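Side-chain contacts in cupin 2 conserved barrel domain protein (Leptotrichia buccalis, PDB 3RNS), which is of unknown function but belongs to the cupin family, whose barrels in relatives often hold a metal ion or small ligand: residues 181-186 and 192-197; 104-109 and 153-158; 16-21 and 27-32; 36-41 and 57-62. All coordinates share one frame; numbering follows the deposited sequence.

Contact 1 (181-186 and 192-197)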
loop_
_atom_site.group_PDB
_atom_site.type_symbol
_atom_site.label_atom_id
_atom_site.label_comp_id
_atom_site.label_asym_id
_atom_site.label_seq_id
_atom_site.Cartn_x
_atom_site.Cartn_y
_atom_site.Cartn_z
ATOM N N ASP A 181 6.207 4.067 -9.369
ATOM C CA ASP A 181 7.129 4.604 -10.358
ATOM C C ASP A 181 6.329 4.841 -11.617
ATOM O O ASP A 181 5.443 4.057 -11.957
ATOM C CB ASP A 181 8.271 3.625 -10.657
ATOM C CG ASP A 181 9.331 4.221 -11.630
ATOM O OD1 ASP A 181 9.815 5.330 -11.332
ATOM O OD2 ASP A 181 9.665 3.601 -12.677
ATOM N N GLY A 182 6.607 5.942 -12.296
ATOM C CA GLY A 182 5.888 6.294 -13.520
ATOM C C GLY A 182 4.436 6.674 -13.286
ATOM O O GLY A 182 4.094 7.276 -12.287
ATOM N N GLU A 183 3.574 6.319 -14.230
ATOM C CA GLU A 183 2.181 6.578 -14.067
ATOM C C GLU A 183 1.424 5.610 -14.901
ATOM O O GLU A 183 1.909 5.146 -15.948
ATOM C CB GLU A 183 1.804 8.028 -14.385
ATOM C CG GLU A 183 1.960 8.420 -15.782
ATOM C CD GLU A 183 1.412 9.850 -16.097
ATOM O OE1 GLU A 183 0.567 9.935 -17.036
ATOM O OE2 GLU A 183 1.853 10.852 -15.454
ATOM N N GLY A 184 0.258 5.247 -14.384
ATOM C CA GLY A 184 -0.577 4.233 -15.014
ATOM C C GLY A 184 -1.959 4.729 -15.307
ATOM O O GLY A 184 -2.459 5.659 -14.650
ATOM N N LYS A 185 -2.561 4.164 -16.336
ATOM C CA LYS A 185 -3.905 4.533 -16.716
ATOM C C LYS A 185 -4.849 3.431 -16.311
ATOM O O LYS A 185 -4.768 2.294 -16.816
ATOM C CB LYS A 185 -4.004 4.784 -18.192
ATOM C CG LYS A 185 -5.414 5.160 -18.602
ATOM C CD LYS A 185 -5.369 5.897 -19.919
ATOM C CE LYS A 185 -6.741 6.204 -20.491
ATOM N NZ LYS A 185 -6.703 6.057 -21.989
ATOM N N TYR A 186 -5.718 3.724 -15.368
ATOM C CA TYR A 186 -6.663 2.717 -14.880
ATOM C C TYR A 186 -8.054 2.964 -15.407
ATOM O O TYR A 186 -8.376 4.058 -15.846
ATOM C CB TYR A 186 -6.700 2.707 -13.362
ATOM C CG TYR A 186 -5.449 2.190 -12.745
ATOM C CD1 TYR A 186 -5.374 0.887 -12.275
ATOM C CD2 TYR A 186 -4.327 3.000 -12.625
ATOM C CE1 TYR A 186 -4.209 0.417 -11.694
ATOM C CE2 TYR A 186 -3.163 2.519 -12.085
ATOM C CZ TYR A 186 -3.112 1.251 -11.605
ATOM O OH TYR A 186 -1.940 0.773 -11.038
ATOM N N PRO A 192 -11.817 5.960 -17.408
ATOM C CA PRO A 192 -10.355 6.127 -17.315
ATOM C C PRO A 192 -9.874 7.202 -16.332
ATOM O O PRO A 192 -10.550 8.201 -16.106
ATOM C CB PRO A 192 -9.957 6.523 -18.734
ATOM C CG PRO A 192 -11.219 6.995 -19.390
ATOM C CD PRO A 192 -12.367 6.827 -18.461
ATOM N N PHE A 193 -8.734 6.957 -15.705
ATOM C CA PHE A 193 -8.113 7.941 -14.850
ATOM C C PHE A 193 -6.667 7.527 -14.693
ATOM O O PHE A 193 -6.310 6.320 -14.780
ATOM C CB PHE A 193 -8.844 8.076 -13.496
ATOM C CG PHE A 193 -9.006 6.778 -12.747
ATOM C CD1 PHE A 193 -10.049 5.940 -13.013
ATOM C CD2 PHE A 193 -8.120 6.433 -11.767
ATOM C CE1 PHE A 193 -10.191 4.742 -12.332
ATOM C CE2 PHE A 193 -8.262 5.267 -11.054
ATOM C CZ PHE A 193 -9.290 4.396 -11.362
ATOM N N ILE A 194 -5.829 8.539 -14.573
ATOM C CA ILE A 194 -4.424 8.345 -14.450
ATOM C C ILE A 194 -4.087 8.355 -12.973
ATOM O O ILE A 194 -4.541 9.249 -12.217
ATOM C CB ILE A 194 -3.624 9.514 -15.061
ATOM C CG1 ILE A 194 -3.992 9.720 -16.522
ATOM C CG2 ILE A 194 -2.128 9.292 -14.812
ATOM C CD1 ILE A 194 -3.873 8.550 -17.326
ATOM N N VAL A 195 -3.254 7.413 -12.562
ATOM C CA VAL A 195 -2.676 7.382 -11.218
ATOM C C VAL A 195 -1.165 7.555 -11.367
ATOM O O VAL A 195 -0.507 6.766 -12.043
ATOM C CB VAL A 195 -3.026 6.081 -10.511
ATOM C CG1 VAL A 195 -2.499 6.072 -9.055
ATOM C CG2 VAL A 195 -4.534 5.909 -10.534
ATOM N N LYS A 196 -0.650 8.652 -10.817
ATOM C CA LYS A 196 0.733 8.999 -10.920
ATOM C C LYS A 196 1.540 8.463 -9.771
ATOM O O LYS A 196 0.991 7.971 -8.773
ATOM C CB LYS A 196 0.876 10.491 -10.944
ATOM C CG LYS A 196 0.130 11.131 -12.101
ATOM C CD LYS A 196 0.312 12.653 -11.996
ATOM C CE LYS A 196 -0.312 13.399 -13.174
ATOM N NZ LYS A 196 -0.144 12.676 -14.482
ATOM N N LYS A 197 2.858 8.522 -9.909
ATOM C CA LYS A 197 3.727 8.036 -8.839
ATOM C C LYS A 197 3.352 8.756 -7.536
ATOM O O LYS A 197 3.275 9.966 -7.518
ATOM C CB LYS A 197 5.205 8.304 -9.170
ATOM C CG LYS A 197 6.129 7.941 -8.054
ATOM C CD LYS A 197 7.536 8.411 -8.350
ATOM C CE LYS A 197 8.439 8.089 -7.156
ATOM N NZ LYS A 197 9.862 8.313 -7.554
#
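Y186 and F193 form a hydrogen-bonded pair in an antiparallel beta hairpin, strands 183-188 and 191-196, at the margin of a four-stranded sheet of the cupin domain. The hairpin illustrates how two faces of one ladder divide their chemistry. The two aromatic rings do not stack. Instead the CB methylene of Y186 lies over one face of the F193 ring, displaced toward the rim, in a CH-pi contact of 4.0 Å from Y186 CB to the F193 ring centroid. The F193 torsion (chi1 54°) holds CG between the backbone N and carbonyl carbon and so swings the ring back over the partner strand. The Y186 ring lies beside V195 and crosses it obliquely, Y186 CD2 lying 3.6 Å from V195 CG2. A side chain at G184 would crowd this ring, so the glycine leaves it room. V177 and V179 of strand 174-180, with F218 and M220, pack round Y186 and cover its ring.

On the other face, K185 crosses I194, with K185 CB 3.9 Å from I194 CD1. K185 CE lies alongside P192, 3.7 Å from P192 CB, and K185 NZ continues to E214 and Y187. E183 and K196 run side by side in the same direction. Their salt bridge closes at 2.9 Å between K196 NZ and E183 OE2, the ammonium approaching from above the carboxylate plane, 43° out of it.

Contact 2 (104-109 and 153-158)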
loop_
_atom_site.group_PDB
_atom_site.type_symbol
_atom_site.label_atom_id
_atom_site.label_comp_id
_atom_site.label_asym_id
_atom_site.label_seq_id
_atom_site.Cartn_x
_atom_site.Cartn_y
_atom_site.Cartn_z
ATOM N N ILE A 104 1.364 3.168 5.258
ATOM C CA ILE A 104 0.173 2.378 5.038
ATOM C C ILE A 104 0.326 1.129 5.911
ATOM O O ILE A 104 1.349 0.450 5.835
ATOM C CB ILE A 104 0.004 1.903 3.553
ATOM C CG1 ILE A 104 0.103 3.061 2.562
ATOM C CG2 ILE A 104 -1.332 1.158 3.413
ATOM C CD1 ILE A 104 -0.042 2.654 1.085
ATOM N N GLU A 105 -0.680 0.807 6.729
ATOM C CA GLU A 105 -0.671 -0.363 7.563
ATOM C C GLU A 105 -1.744 -1.320 7.029
ATOM O O GLU A 105 -2.891 -0.950 6.922
ATOM C CB GLU A 105 -0.987 -0.022 9.040
ATOM C CG GLU A 105 -1.034 -1.252 9.961
ATOM C CD GLU A 105 -1.464 -0.922 11.399
ATOM O OE1 GLU A 105 -2.652 -1.120 11.731
ATOM O OE2 GLU A 105 -0.615 -0.478 12.209
ATOM N N ILE A 106 -1.362 -2.550 6.741
ATOM C CA ILE A 106 -2.268 -3.563 6.225
ATOM C C ILE A 106 -2.252 -4.636 7.288
ATOM O O ILE A 106 -1.192 -5.086 7.673
ATOM C CB ILE A 106 -1.813 -4.144 4.868
ATOM C CG1 ILE A 106 -1.561 -3.043 3.840
ATOM C CG2 ILE A 106 -2.856 -5.067 4.302
ATOM C CD1 ILE A 106 -0.123 -2.538 3.787
ATOM N N GLY A 107 -3.409 -4.983 7.806
ATOM C CA GLY A 107 -3.489 -5.972 8.820
ATOM C C GLY A 107 -4.477 -7.069 8.556
ATOM O O GLY A 107 -5.483 -6.834 7.901
ATOM N N GLU A 108 -4.144 -8.278 9.039
ATOM C CA GLU A 108 -5.088 -9.392 9.207
ATOM C C GLU A 108 -5.579 -9.323 10.640
ATOM O O GLU A 108 -4.760 -9.216 11.562
ATOM C CB GLU A 108 -4.409 -10.751 9.033
ATOM C CG GLU A 108 -4.126 -11.212 7.594
ATOM C CD GLU A 108 -4.317 -12.733 7.432
ATOM O OE1 GLU A 108 -3.701 -13.510 8.211
ATOM O OE2 GLU A 108 -5.107 -13.156 6.549
ATOM N N LYS A 109 -6.877 -9.416 10.860
ATOM C CA LYS A 109 -7.349 -9.303 12.231
ATOM C C LYS A 109 -7.034 -10.593 13.076
ATOM O O LYS A 109 -6.410 -10.480 14.164
ATOM C CB LYS A 109 -8.805 -8.817 12.255
ATOM C CG LYS A 109 -8.899 -7.386 11.724
ATOM C CD LYS A 109 -10.262 -6.723 11.912
ATOM C CE LYS A 109 -10.419 -5.543 10.945
ATOM N NZ LYS A 109 -11.815 -5.071 10.879
ATOM N N LEU A 153 -6.489 -11.627 2.127
ATOM C CA LEU A 153 -5.509 -10.617 1.761
ATOM C C LEU A 153 -4.525 -11.113 0.694
ATOM O O LEU A 153 -3.906 -12.193 0.822
ATOM C CB LEU A 153 -4.746 -10.198 3.023
ATOM C CG LEU A 153 -3.670 -9.138 2.852
ATOM C CD1 LEU A 153 -4.311 -7.792 2.442
ATOM C CD2 LEU A 153 -2.802 -9.014 4.144
ATOM N N VAL A 154 -4.408 -10.331 -0.370
ATOM C CA VAL A 154 -3.448 -10.585 -1.436
ATOM C C VAL A 154 -2.693 -9.305 -1.726
ATOM O O VAL A 154 -3.324 -8.224 -1.905
ATOM C CB VAL A 154 -4.142 -11.135 -2.721
ATOM C CG1 VAL A 154 -3.139 -11.326 -3.887
ATOM C CG2 VAL A 154 -4.865 -12.417 -2.389
HETATM N N MSE A 155 -1.356 -9.389 -1.727
HETATM C CA MSE A 155 -0.522 -8.239 -2.073
HETATM C C MSE A 155 0.470 -8.644 -3.137
HETATM O O MSE A 155 1.155 -9.657 -3.010
HETATM C CB MSE A 155 0.230 -7.654 -0.853
HETATM C CG MSE A 155 -0.694 -7.177 0.277
HETATM SE SE MSE A 155 0.239 -6.577 1.886
HETATM C CE MSE A 155 1.068 -4.962 1.193
ATOM N N THR A 156 0.544 -7.836 -4.172
ATOM C CA THR A 156 1.354 -8.144 -5.318
ATOM C C THR A 156 1.979 -6.884 -5.844
ATOM O O THR A 156 1.330 -5.816 -5.829
ATOM C CB THR A 156 0.437 -8.783 -6.387
ATOM O OG1 THR A 156 -0.034 -10.040 -5.877
ATOM C CG2 THR A 156 1.183 -9.031 -7.689
ATOM N N ILE A 157 3.237 -6.975 -6.284
ATOM C CA ILE A 157 3.904 -5.874 -6.947
ATOM C C ILE A 157 4.081 -6.198 -8.435
ATOM O O ILE A 157 4.401 -7.342 -8.783
ATOM C CB ILE A 157 5.282 -5.531 -6.229
ATOM C CG1 ILE A 157 6.187 -4.675 -7.106
ATOM C CG2 ILE A 157 6.039 -6.753 -5.766
ATOM C CD1 ILE A 157 5.791 -3.234 -7.077
HETATM N N MSE A 158 3.910 -5.197 -9.296
HETATM C CA MSE A 158 3.962 -5.424 -10.748
HETATM C C MSE A 158 4.667 -4.311 -11.462
HETATM O O MSE A 158 4.539 -3.161 -11.065
HETATM C CB MSE A 158 2.551 -5.551 -11.338
HETATM C CG MSE A 158 1.589 -6.402 -10.463
HETATM SE SE MSE A 158 -0.214 -6.568 -11.281
HETATM C CE MSE A 158 0.222 -7.565 -12.817
#
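I106 meets L153 and M155 mainly through methyl groups, in a buried contact where strand 101-108 of one six-stranded sheet meets the start of strand 153-160 of the other. The strand axes of 104-108 and 153-158 approach to 9.2 Å, a separation bridged by side chains and not by a backbone ladder.

Apolar packing carries the contact, and I106 divides it between its two branches. Its CG2 lies 3.6 Å from L153 CD1, the two side chains crossing at about a right angle, and also touches L153 CD2 at 4.0 Å. The longer branch serves M155, a selenomethionine: I106 CD1 and M155 CE come tip to tip at 3.7 Å in one of the two deposited M155 conformers. The I106 chi2 of 92° departs from a staggered value, and this turn carries CD1 to the selenomethionine methyl. Y60, from the strand beside 101-108, flanks both L153 and M155.

Polar interactions lie off this interface. E105, next to I106 in the chain, sends its carboxylate to the hydroxyls of Y38 and Y61 instead. With an alanine in place of I106, both methyls of L153 and the tip of M155 would probably lose their partner, opening a gap between the sheets.

The chemistry therefore implies a join made by shape and exclusion of water, with no hydrogen bond between the two segments.

Contact 3 (16-21 and 27-32)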
loop_
_atom_site.group_PDB
_atom_site.type_symbol
_atom_site.label_atom_id
_atom_site.label_comp_id
_atom_site.label_asym_id
_atom_site.label_seq_id
_atom_site.Cartn_x
_atom_site.Cartn_y
_atom_site.Cartn_z
ATOM N N ASN A 16 0.010 11.303 0.643
ATOM C CA ASN A 16 0.847 12.302 1.248
ATOM C C ASN A 16 0.094 13.633 1.592
ATOM O O ASN A 16 0.357 14.291 2.601
ATOM C CB ASN A 16 2.108 12.556 0.385
ATOM C CG ASN A 16 3.355 12.529 1.233
ATOM O OD1 ASN A 16 3.401 13.113 2.359
ATOM N ND2 ASN A 16 4.335 11.724 0.782
ATOM N N ARG A 17 -0.888 13.980 0.781
ATOM C CA ARG A 17 -1.690 15.150 1.022
ATOM C C ARG A 17 -2.871 14.775 1.911
ATOM O O ARG A 17 -3.368 15.608 2.643
ATOM C CB ARG A 17 -2.220 15.700 -0.333
ATOM C CG ARG A 17 -3.140 16.830 -0.232
ATOM C CD ARG A 17 -2.352 18.049 0.362
ATOM N NE ARG A 17 -3.215 19.201 0.558
ATOM C CZ ARG A 17 -3.994 19.409 1.602
ATOM N NH1 ARG A 17 -4.056 18.556 2.622
ATOM N NH2 ARG A 17 -4.712 20.500 1.634
ATOM N N LEU A 18 -3.374 13.550 1.785
ATOM C CA LEU A 18 -4.611 13.158 2.514
ATOM C C LEU A 18 -4.375 13.134 3.992
ATOM O O LEU A 18 -5.230 13.521 4.746
ATOM C CB LEU A 18 -5.123 11.798 2.090
ATOM C CG LEU A 18 -6.494 11.370 2.653
ATOM C CD1 LEU A 18 -7.690 12.296 2.272
ATOM C CD2 LEU A 18 -6.745 10.009 2.159
ATOM N N ILE A 19 -3.208 12.694 4.420
ATOM C CA ILE A 19 -2.952 12.510 5.854
ATOM C C ILE A 19 -1.672 13.240 6.243
ATOM O O ILE A 19 -0.607 13.071 5.639
ATOM C CB ILE A 19 -2.920 10.991 6.292
ATOM C CG1 ILE A 19 -2.948 10.851 7.820
ATOM C CG2 ILE A 19 -1.674 10.203 5.683
ATOM C CD1 ILE A 19 -3.510 9.506 8.355
ATOM N N THR A 20 -1.797 14.060 7.264
ATOM C CA THR A 20 -0.734 14.905 7.711
ATOM C C THR A 20 -0.818 14.964 9.268
ATOM O O THR A 20 -1.869 14.662 9.845
ATOM C CB THR A 20 -0.882 16.365 7.061
ATOM O OG1 THR A 20 -2.005 17.016 7.635
ATOM C CG2 THR A 20 -1.062 16.365 5.513
ATOM N N SER A 21 0.292 15.274 9.929
ATOM C CA SER A 21 0.314 15.490 11.384
ATOM C C SER A 21 1.057 16.799 11.724
ATOM O O SER A 21 1.976 17.190 11.035
ATOM C CB SER A 21 0.939 14.283 12.111
ATOM O OG SER A 21 2.076 13.755 11.451
ATOM N N VAL A 27 -1.599 10.779 13.718
ATOM C CA VAL A 27 -2.888 10.814 13.063
ATOM C C VAL A 27 -3.067 9.503 12.336
ATOM O O VAL A 27 -2.120 8.979 11.717
ATOM C CB VAL A 27 -3.002 12.025 12.099
ATOM C CG1 VAL A 27 -4.381 12.005 11.337
ATOM C CG2 VAL A 27 -2.795 13.353 12.879
ATOM N N SER A 28 -4.277 8.959 12.419
ATOM C CA SER A 28 -4.602 7.737 11.704
ATOM C C SER A 28 -5.977 7.771 11.075
ATOM O O SER A 28 -6.895 8.489 11.495
ATOM C CB SER A 28 -4.410 6.516 12.624
ATOM O OG SER A 28 -5.474 6.324 13.543
HETATM N N MSE A 29 -6.142 6.912 10.089
HETATM C CA MSE A 29 -7.364 6.845 9.301
HETATM C C MSE A 29 -7.511 5.432 8.739
HETATM O O MSE A 29 -6.570 4.902 8.082
HETATM C CB MSE A 29 -7.087 7.797 8.131
HETATM C CG MSE A 29 -8.146 8.040 7.156
HETATM SE SE MSE A 29 -7.290 9.341 5.906
HETATM C CE MSE A 29 -8.948 9.542 5.253
ATOM N N ARG A 30 -8.655 4.830 8.953
ATOM C CA ARG A 30 -8.928 3.570 8.322
ATOM C C ARG A 30 -9.416 3.864 6.899
ATOM O O ARG A 30 -10.274 4.725 6.682
ATOM C CB ARG A 30 -9.955 2.779 9.100
ATOM C CG ARG A 30 -10.166 1.410 8.486
ATOM C CD ARG A 30 -10.373 0.352 9.495
ATOM N NE ARG A 30 -9.232 0.116 10.387
ATOM C CZ ARG A 30 -9.173 -0.915 11.237
ATOM N NH1 ARG A 30 -10.133 -1.801 11.259
ATOM N NH2 ARG A 30 -8.136 -1.089 12.044
ATOM N N ILE A 31 -8.864 3.196 5.919
ATOM C CA ILE A 31 -9.378 3.463 4.584
ATOM C C ILE A 31 -10.207 2.278 3.972
ATOM O O ILE A 31 -11.117 2.535 3.225
ATOM C CB ILE A 31 -8.310 3.972 3.626
ATOM C CG1 ILE A 31 -7.212 2.998 3.475
ATOM C CG2 ILE A 31 -7.650 5.348 4.070
ATOM C CD1 ILE A 31 -6.293 3.431 2.289
ATOM N N LEU A 32 -9.846 1.021 4.269
ATOM C CA LEU A 32 -10.638 -0.153 3.880
ATOM C C LEU A 32 -10.774 -1.022 5.106
ATOM O O LEU A 32 -9.811 -1.207 5.829
ATOM C CB LEU A 32 -9.936 -0.971 2.769
ATOM C CG LEU A 32 -10.070 -0.543 1.302
ATOM C CD1 LEU A 32 -9.432 0.809 1.049
ATOM C CD2 LEU A 32 -9.455 -1.638 0.381
#
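The short helix 15-18 and the extended chain that leaves it lie along strand 26-33, an edge strand of a six-stranded antiparallel sheet, and L18, I19 and V27 are among the residues that make the join. It is an instructive case of a surface connection resting on a few aliphatic groups.

L18, on the last helical turn, lays its isobutyl group across the end of M29 at about a right angle, with L18 CD2 3.8 Å from M29 CE. M29, a selenomethionine, is extended along its whole length (chi1 -177°, chi3 -169°) and so brings its selenium and methyl out to the leucine. I19, the first residue to leave the helical conformation, is the buried one. I19 CG1 passes V27 CG1 at 4.0 Å, the two side chains sliding past each other in opposite directions, while I19 CD1 reaches over the strand backbone to 3.7 Å from V27 O and 4.0 Å from M29 CB. The second methyl of V27 turns to the extended chain: V27 CG2 lies 3.4 Å from T20 O and 3.9 Å from S21 CB.

Polar ties go to other parts of the fold. S21 OG bonds to S43 OG, and K102 NZ bonds to both I19 O and N16 OD1. The chemistry implies an apolar join between segment and strand, while the hydrogen bonds named here go to S43 and K102.

Contact 4 (36-41 and 57-62). With ACT (acetate ion), chain B.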
loop_
_atom_site.group_PDB
_atom_site.type_symbol
_atom_site.label_atom_id
_atom_site.label_comp_id
_atom_site.label_asym_id
_atom_site.label_seq_id
_atom_site.Cartn_x
_atom_site.Cartn_y
_atom_site.Cartn_z
ATOM N N ASN A 36 -11.990 -9.551 8.398
ATOM C CA ASN A 36 -10.688 -10.074 8.856
ATOM C C ASN A 36 -9.454 -9.472 8.200
ATOM O O ASN A 36 -8.365 -10.022 8.313
ATOM C CB ASN A 36 -10.621 -11.604 8.757
ATOM C CG ASN A 36 -9.542 -12.211 9.675
ATOM O OD1 ASN A 36 -9.456 -11.879 10.859
ATOM N ND2 ASN A 36 -8.714 -13.094 9.118
ATOM N N SER A 37 -9.598 -8.298 7.583
ATOM C CA SER A 37 -8.431 -7.558 7.148
ATOM C C SER A 37 -8.810 -6.064 6.971
ATOM O O SER A 37 -9.980 -5.701 6.889
ATOM C CB SER A 37 -7.862 -8.145 5.843
ATOM O OG SER A 37 -8.851 -8.131 4.805
ATOM N N TYR A 38 -7.816 -5.215 6.937
ATOM C CA TYR A 38 -8.047 -3.774 6.790
ATOM C C TYR A 38 -6.824 -3.105 6.261
ATOM O O TYR A 38 -5.714 -3.669 6.256
ATOM C CB TYR A 38 -8.398 -3.148 8.148
ATOM C CG TYR A 38 -7.263 -3.184 9.140
ATOM C CD1 TYR A 38 -7.044 -4.295 9.955
ATOM C CD2 TYR A 38 -6.396 -2.118 9.257
ATOM C CE1 TYR A 38 -5.992 -4.325 10.860
ATOM C CE2 TYR A 38 -5.333 -2.144 10.148
ATOM C CZ TYR A 38 -5.128 -3.248 10.931
ATOM O OH TYR A 38 -4.043 -3.277 11.813
ATOM N N ILE A 39 -7.016 -1.865 5.852
ATOM C CA ILE A 39 -5.929 -1.016 5.436
ATOM C C ILE A 39 -6.138 0.319 6.153
ATOM O O ILE A 39 -7.248 0.864 6.084
ATOM C CB ILE A 39 -5.931 -0.697 3.919
ATOM C CG1 ILE A 39 -5.844 -1.953 3.032
ATOM C CG2 ILE A 39 -4.733 0.176 3.578
ATOM C CD1 ILE A 39 -5.901 -1.634 1.455
ATOM N N SER A 40 -5.093 0.803 6.828
ATOM C CA SER A 40 -5.116 2.093 7.491
ATOM C C SER A 40 -3.915 2.897 7.073
ATOM O O SER A 40 -2.912 2.307 6.651
ATOM C CB SER A 40 -5.111 1.914 9.017
ATOM O OG SER A 40 -6.376 1.456 9.410
ATOM N N LEU A 41 -4.031 4.225 7.201
ATOM C CA LEU A 41 -2.932 5.157 7.077
ATOM C C LEU A 41 -2.560 5.801 8.425
ATOM O O LEU A 41 -3.422 6.074 9.269
ATOM C CB LEU A 41 -3.290 6.255 6.074
ATOM C CG LEU A 41 -3.803 5.867 4.702
ATOM C CD1 LEU A 41 -4.099 7.151 4.062
ATOM C CD2 LEU A 41 -2.696 5.082 3.886
ATOM N N GLY A 57 -2.939 -11.181 14.363
ATOM C CA GLY A 57 -2.581 -11.400 12.955
ATOM C C GLY A 57 -1.374 -10.594 12.505
ATOM O O GLY A 57 -0.889 -9.704 13.234
ATOM N N ASN A 58 -0.907 -10.887 11.287
ATOM C CA ASN A 58 0.256 -10.227 10.715
ATOM C C ASN A 58 -0.027 -8.763 10.377
ATOM O O ASN A 58 -1.183 -8.377 10.127
ATOM C CB ASN A 58 0.738 -10.967 9.465
ATOM C CG ASN A 58 0.981 -12.460 9.717
ATOM O OD1 ASN A 58 1.812 -12.830 10.540
ATOM N ND2 ASN A 58 0.240 -13.313 9.014
ATOM N N ARG A 59 1.031 -7.967 10.384
ATOM C CA ARG A 59 0.960 -6.576 9.981
ATOM C C ARG A 59 2.036 -6.318 8.932
ATOM O O ARG A 59 3.158 -6.859 9.024
ATOM C CB ARG A 59 1.216 -5.664 11.163
ATOM C CG ARG A 59 0.243 -5.809 12.327
ATOM C CD ARG A 59 -1.035 -5.038 12.075
ATOM N NE ARG A 59 -2.022 -5.167 13.155
ATOM C CZ ARG A 59 -2.896 -6.174 13.275
ATOM N NH1 ARG A 59 -2.887 -7.200 12.428
ATOM N NH2 ARG A 59 -3.777 -6.170 14.265
ATOM N N TYR A 60 1.680 -5.512 7.944
ATOM C CA TYR A 60 2.557 -5.113 6.874
ATOM C C TYR A 60 2.480 -3.589 6.784
ATOM O O TYR A 60 1.413 -3.003 6.972
ATOM C CB TYR A 60 2.098 -5.713 5.538
ATOM C CG TYR A 60 1.889 -7.195 5.612
ATOM C CD1 TYR A 60 2.905 -8.061 5.316
ATOM C CD2 TYR A 60 0.666 -7.719 5.988
ATOM C CE1 TYR A 60 2.733 -9.459 5.443
ATOM C CE2 TYR A 60 0.473 -9.096 6.105
ATOM C CZ TYR A 60 1.517 -9.957 5.837
ATOM O OH TYR A 60 1.322 -11.324 5.926
ATOM N N TYR A 61 3.611 -2.971 6.474
ATOM C CA TYR A 61 3.757 -1.543 6.394
ATOM C C TYR A 61 4.409 -1.184 5.104
ATOM O O TYR A 61 5.426 -1.819 4.735
ATOM C CB TYR A 61 4.649 -1.050 7.534
ATOM C CG TYR A 61 3.950 -1.157 8.866
ATOM C CD1 TYR A 61 3.021 -0.209 9.242
ATOM C CD2 TYR A 61 4.170 -2.243 9.718
ATOM C CE1 TYR A 61 2.347 -0.283 10.432
ATOM C CE2 TYR A 61 3.495 -2.332 10.924
ATOM C CZ TYR A 61 2.588 -1.340 11.264
ATOM O OH TYR A 61 1.868 -1.402 12.414
ATOM N N TYR A 62 3.848 -0.184 4.431
ATOM C CA TYR A 62 4.526 0.477 3.302
ATOM C C TYR A 62 4.737 1.934 3.678
ATOM O O TYR A 62 3.776 2.643 4.047
ATOM C CB TYR A 62 3.701 0.338 2.006
ATOM C CG TYR A 62 4.328 1.113 0.864
ATOM C CD1 TYR A 62 5.542 0.691 0.305
ATOM C CD2 TYR A 62 3.796 2.303 0.417
ATOM C CE1 TYR A 62 6.166 1.392 -0.674
ATOM C CE2 TYR A 62 4.435 3.027 -0.621
ATOM C CZ TYR A 62 5.621 2.559 -1.135
ATOM O OH TYR A 62 6.289 3.202 -2.125
HETATM C C ACT B . -6.509 1.910 12.927
HETATM O O ACT B . -6.805 2.212 14.124
HETATM O OXT ACT B . -7.005 2.645 12.052
HETATM C CH3 ACT B . -5.616 0.753 12.596
#
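Y38 brings its hydroxyl over one face of the R59 guanidinium, with Y38 OH 3.0 Å above that plane and offset toward the rim. The two belong to strands 37-44 and 59-65 of a six-stranded antiparallel sheet in what is probably a second cupin-type barrel; strand 101-108 runs between them, and the side chains meet across it.

The case shows that closeness is not bonding. Y38 OH is 3.1 Å from R59 NE, but the angle is too poor for a hydrogen bond, and the hydroxyl bonds instead to E105. Ring and guanidinium stand nearly perpendicular, their planes 81° apart, with R59 NE at the ring edge. A bend at R59 chi2 (-82°) folds the chain back, so that NH1 reaches the carbonyl of the preceding residue: R59 NH1 lies 3.1 Å from N58 O. That oxygen is close to the guanidinium plane, though the donor comes in well above the carbonyl plane. NH1 also bonds to E108 O, so two backbone carbonyls fix the turn of the group. A leucine in place of R59 would probably leave both carbonyls without this donor and strip the Y38 hydroxyl of the charged plane beneath it.

R30 makes a cation-pi contact with the Y38 ring. Near the same ring sits an acetate, probably from the crystallisation liquor, whose CH3 is 3.8 Å from Y38 CE2; S40 OG donates a hydrogen bond to acetate OXT at 3.0 Å.

Contacts 2 and 4 lie closest, their centres about 6 Å apart, and E105 joins them: E105 OE1 is 2.6 Å from Y38 OH and E105 OE2 is 2.7 Å from Y61 OH, both probable hydrogen bonds. Contact 3 joins the same sheet through neighbouring strands 26-33 and 37-44, with M29 O 2.8 Å from L41 N. Contact 2 then carries that sheet over to strand 153-160 of the other six-stranded sheet. Contact 1 stands apart, its centre about 20 Å from that of contact 2 and about 24 Å from that of contact 4. The acetate beside contact 4 also nears S28 of contact 3; whether it marks a functional pocket is unknown.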